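Local coordinates for endo-1,4-beta-xylanase (Pseudoalteromonas haloplanktis, PDB 1H12), which hydrolyses internal beta-1,4 linkages of xylan as a cold-adapted family 8 glycoside hydrolase, at residues N98-A103 and G164-Y169. Numbering follows the deposited sequence.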
loop_
_atom_site.group_PDB
_atom_site.type_symbol
_atom_site.label_atom_id
_atom_site.label_comp_id
_atom_site.label_asym_id
_atom_site.label_seq_id
_atom_site.Cartn_x
_atom_site.Cartn_y
_atom_site.Cartn_z
ATOM N N ASN A 98 -5.522 -11.233 -15.199
ATOM C CA ASN A 98 -5.140 -12.510 -14.650
ATOM C C ASN A 98 -5.108 -12.506 -13.134
ATOM O O ASN A 98 -5.484 -13.473 -12.467
ATOM C CB ASN A 98 -3.806 -13.005 -15.240
ATOM C CG ASN A 98 -3.877 -13.366 -16.710
ATOM O OD1 ASN A 98 -4.965 -13.628 -17.245
ATOM N ND2 ASN A 98 -2.710 -13.400 -17.348
ATOM N N LEU A 99 -4.610 -11.390 -12.560
ATOM C CA LEU A 99 -4.608 -11.237 -11.112
ATOM C C LEU A 99 -6.020 -11.070 -10.571
ATOM O O LEU A 99 -6.363 -11.643 -9.526
ATOM C CB LEU A 99 -3.758 -10.015 -10.704
ATOM C CG LEU A 99 -2.250 -10.148 -10.921
ATOM C CD1 LEU A 99 -1.604 -8.822 -10.560
ATOM C CD2 LEU A 99 -1.642 -11.270 -10.098
ATOM N N TRP A 100 -6.852 -10.262 -11.212
ATOM C CA TRP A 100 -8.205 -10.026 -10.712
ATOM C C TRP A 100 -9.048 -11.309 -10.803
ATOM O O TRP A 100 -9.803 -11.632 -9.892
ATOM C CB TRP A 100 -8.867 -8.847 -11.435
ATOM C CG TRP A 100 -10.253 -8.564 -11.002
ATOM C CD1 TRP A 100 -11.326 -8.458 -11.809
ATOM C CD2 TRP A 100 -10.759 -8.434 -9.651
ATOM N NE1 TRP A 100 -12.466 -8.271 -11.073
ATOM C CE2 TRP A 100 -12.133 -8.249 -9.744
ATOM C CE3 TRP A 100 -10.191 -8.445 -8.359
ATOM C CZ2 TRP A 100 -12.946 -8.175 -8.609
ATOM C CZ3 TRP A 100 -10.987 -8.342 -7.259
ATOM C CH2 TRP A 100 -12.365 -8.221 -7.371
ATOM N N ARG A 101 -8.846 -12.086 -11.885
ATOM C CA ARG A 101 -9.571 -13.321 -12.004
ATOM C C ARG A 101 -9.290 -14.230 -10.822
ATOM O O ARG A 101 -10.183 -14.902 -10.275
ATOM C CB ARG A 101 -9.195 -14.025 -13.316
ATOM C CG ARG A 101 -10.175 -15.122 -13.740
ATOM C CD ARG A 101 -9.714 -15.935 -14.959
ATOM N NE ARG A 101 -9.372 -15.040 -16.054
ATOM C CZ ARG A 101 -8.142 -14.705 -16.439
ATOM N NH1 ARG A 101 -7.077 -15.394 -16.054
ATOM N NH2 ARG A 101 -7.983 -13.673 -17.275
ATOM N N PHE A 102 -8.012 -14.301 -10.423
ATOM C CA PHE A 102 -7.621 -15.113 -9.271
ATOM C C PHE A 102 -8.266 -14.625 -8.003
ATOM O O PHE A 102 -8.773 -15.396 -7.181
ATOM C CB PHE A 102 -6.101 -15.063 -9.134
ATOM C CG PHE A 102 -5.555 -15.932 -8.025
ATOM C CD1 PHE A 102 -5.526 -15.488 -6.693
ATOM C CD2 PHE A 102 -5.078 -17.195 -8.312
ATOM C CE1 PHE A 102 -5.069 -16.304 -5.710
ATOM C CE2 PHE A 102 -4.605 -18.006 -7.287
ATOM C CZ PHE A 102 -4.615 -17.558 -6.004
ATOM N N ALA A 103 -8.228 -13.327 -7.780
ATOM C CA ALA A 103 -8.762 -12.751 -6.537
ATOM C C ALA A 103 -10.259 -13.061 -6.429
ATOM O O ALA A 103 -10.725 -13.520 -5.373
ATOM C CB ALA A 103 -8.528 -11.247 -6.509
ATOM N N GLY A 164 -15.221 -6.058 -21.747
ATOM C CA GLY A 164 -14.365 -7.233 -21.898
ATOM C C GLY A 164 -14.717 -8.320 -20.923
ATOM O O GLY A 164 -15.851 -8.519 -20.518
ATOM N N GLU A 165 -13.676 -9.050 -20.483
ATOM C CA GLU A 165 -13.874 -10.099 -19.520
ATOM C C GLU A 165 -14.596 -9.626 -18.265
ATOM O O GLU A 165 -15.447 -10.306 -17.752
ATOM C CB GLU A 165 -12.523 -10.730 -19.149
ATOM C CG GLU A 165 -12.658 -11.839 -18.110
ATOM C CD GLU A 165 -11.384 -12.628 -17.791
ATOM O OE1 GLU A 165 -10.285 -12.190 -18.194
ATOM O OE2 GLU A 165 -11.521 -13.622 -17.009
ATOM N N PHE A 166 -14.192 -8.453 -17.774
ATOM C CA PHE A 166 -14.719 -7.896 -16.536
ATOM C C PHE A 166 -15.466 -6.621 -16.739
ATOM O O PHE A 166 -15.036 -5.729 -17.523
ATOM C CB PHE A 166 -13.576 -7.639 -15.558
ATOM C CG PHE A 166 -12.866 -8.890 -15.171
ATOM C CD1 PHE A 166 -13.483 -9.805 -14.370
ATOM C CD2 PHE A 166 -11.585 -9.150 -15.571
ATOM C CE1 PHE A 166 -12.862 -10.966 -14.009
ATOM C CE2 PHE A 166 -10.951 -10.329 -15.219
ATOM C CZ PHE A 166 -11.562 -11.228 -14.441
ATOM N N ASN A 167 -16.535 -6.485 -15.963
ATOM C CA ASN A 167 -17.160 -5.165 -15.752
ATOM C C ASN A 167 -16.431 -4.611 -14.537
ATOM O O ASN A 167 -16.843 -4.811 -13.397
ATOM C CB ASN A 167 -18.656 -5.284 -15.527
ATOM C CG ASN A 167 -19.322 -3.955 -15.530
ATOM O OD1 ASN A 167 -18.803 -2.984 -15.041
ATOM N ND2 ASN A 167 -20.512 -3.907 -16.111
ATOM N N TYR A 168 -15.272 -3.996 -14.784
ATOM C CA TYR A 168 -14.450 -3.483 -13.738
ATOM C C TYR A 168 -15.218 -2.555 -12.834
ATOM O O TYR A 168 -15.018 -2.549 -11.600
ATOM C CB TYR A 168 -13.238 -2.753 -14.274
ATOM C CG TYR A 168 -12.342 -3.508 -15.223
ATOM C CD1 TYR A 168 -11.537 -4.580 -14.795
ATOM C CD2 TYR A 168 -12.265 -3.145 -16.546
ATOM C CE1 TYR A 168 -10.689 -5.215 -15.656
ATOM C CE2 TYR A 168 -11.404 -3.792 -17.420
ATOM C CZ TYR A 168 -10.630 -4.834 -16.982
ATOM O OH TYR A 168 -9.802 -5.477 -17.884
ATOM N N TYR A 169 -16.047 -1.691 -13.417
ATOM C CA TYR A 169 -16.763 -0.699 -12.643
ATOM C C TYR A 169 -17.704 -1.369 -11.662
ATOM O O TYR A 169 -17.746 -1.019 -10.477
ATOM C CB TYR A 169 -17.517 0.263 -13.566
ATOM C CG TYR A 169 -18.103 1.423 -12.783
ATOM C CD1 TYR A 169 -17.307 2.436 -12.326
ATOM C CD2 TYR A 169 -19.436 1.457 -12.435
ATOM C CE1 TYR A 169 -17.821 3.470 -11.536
ATOM C CE2 TYR A 169 -19.963 2.446 -11.669
ATOM C CZ TYR A 169 -19.145 3.475 -11.222
ATOM O OH TYR A 169 -19.701 4.467 -10.422
#
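Trp100 and Arg101, neighbours on helix 93-107, meet Phe166 and Glu165 in the loop that leads into helix 168-182. The contact ties helix 93-107 to this loop at the periphery of the (alpha/alpha)6 barrel of glycoside hydrolase family 8, with a T-shaped aromatic pair beside a salt bridge.

The aromatic part is buried. Trp100 turns an edge of its indole to Phe166, and CD1 sits over the centre of the phenyl face. The phenyl ring and the five-membered ring have centroids 4.5 Å apart, with planes at 63°. Trp100 CG is anti to the backbone N (chi1 179°), which carries the indole out toward the loop. NE1 of the indole is hydrogen-bonded to the Asp171 carboxylate (OD2), in the first turn of helix 168-182. The opposite face of Phe166 is covered near its rim by CG of Glu165. At the ring edge, Phe166 CZ lies 3.8 Å from Arg101 CB.

The polar part lies further out. Glu165 is extended beyond CG, and the Arg101 chain bends at chi3. The carboxylate meets the NE and NH2 side of the guanidinium, with the planes nearly coplanar. Each oxygen uses its syn lone pair. Arg101 NH1 also donates a hydrogen bond to Lys60 O of strand 58-66, so the guanidinium links helix, loop and sheet. A methionine in place of Arg101 would probably leave the Glu165 carboxylate without its charged mate and Asn98 OD1 without its two donors.

Asn98, one turn earlier, accepts Arg101 NH1 and NH2 on the same OD1, each at 3.0 Å. On the Glu165 side, Arg101 NE reaches OE2 at 2.7 Å, and NH2 reaches OE1 at 2.9 Å in an almost straight hydrogen bond (N-H...O 179°).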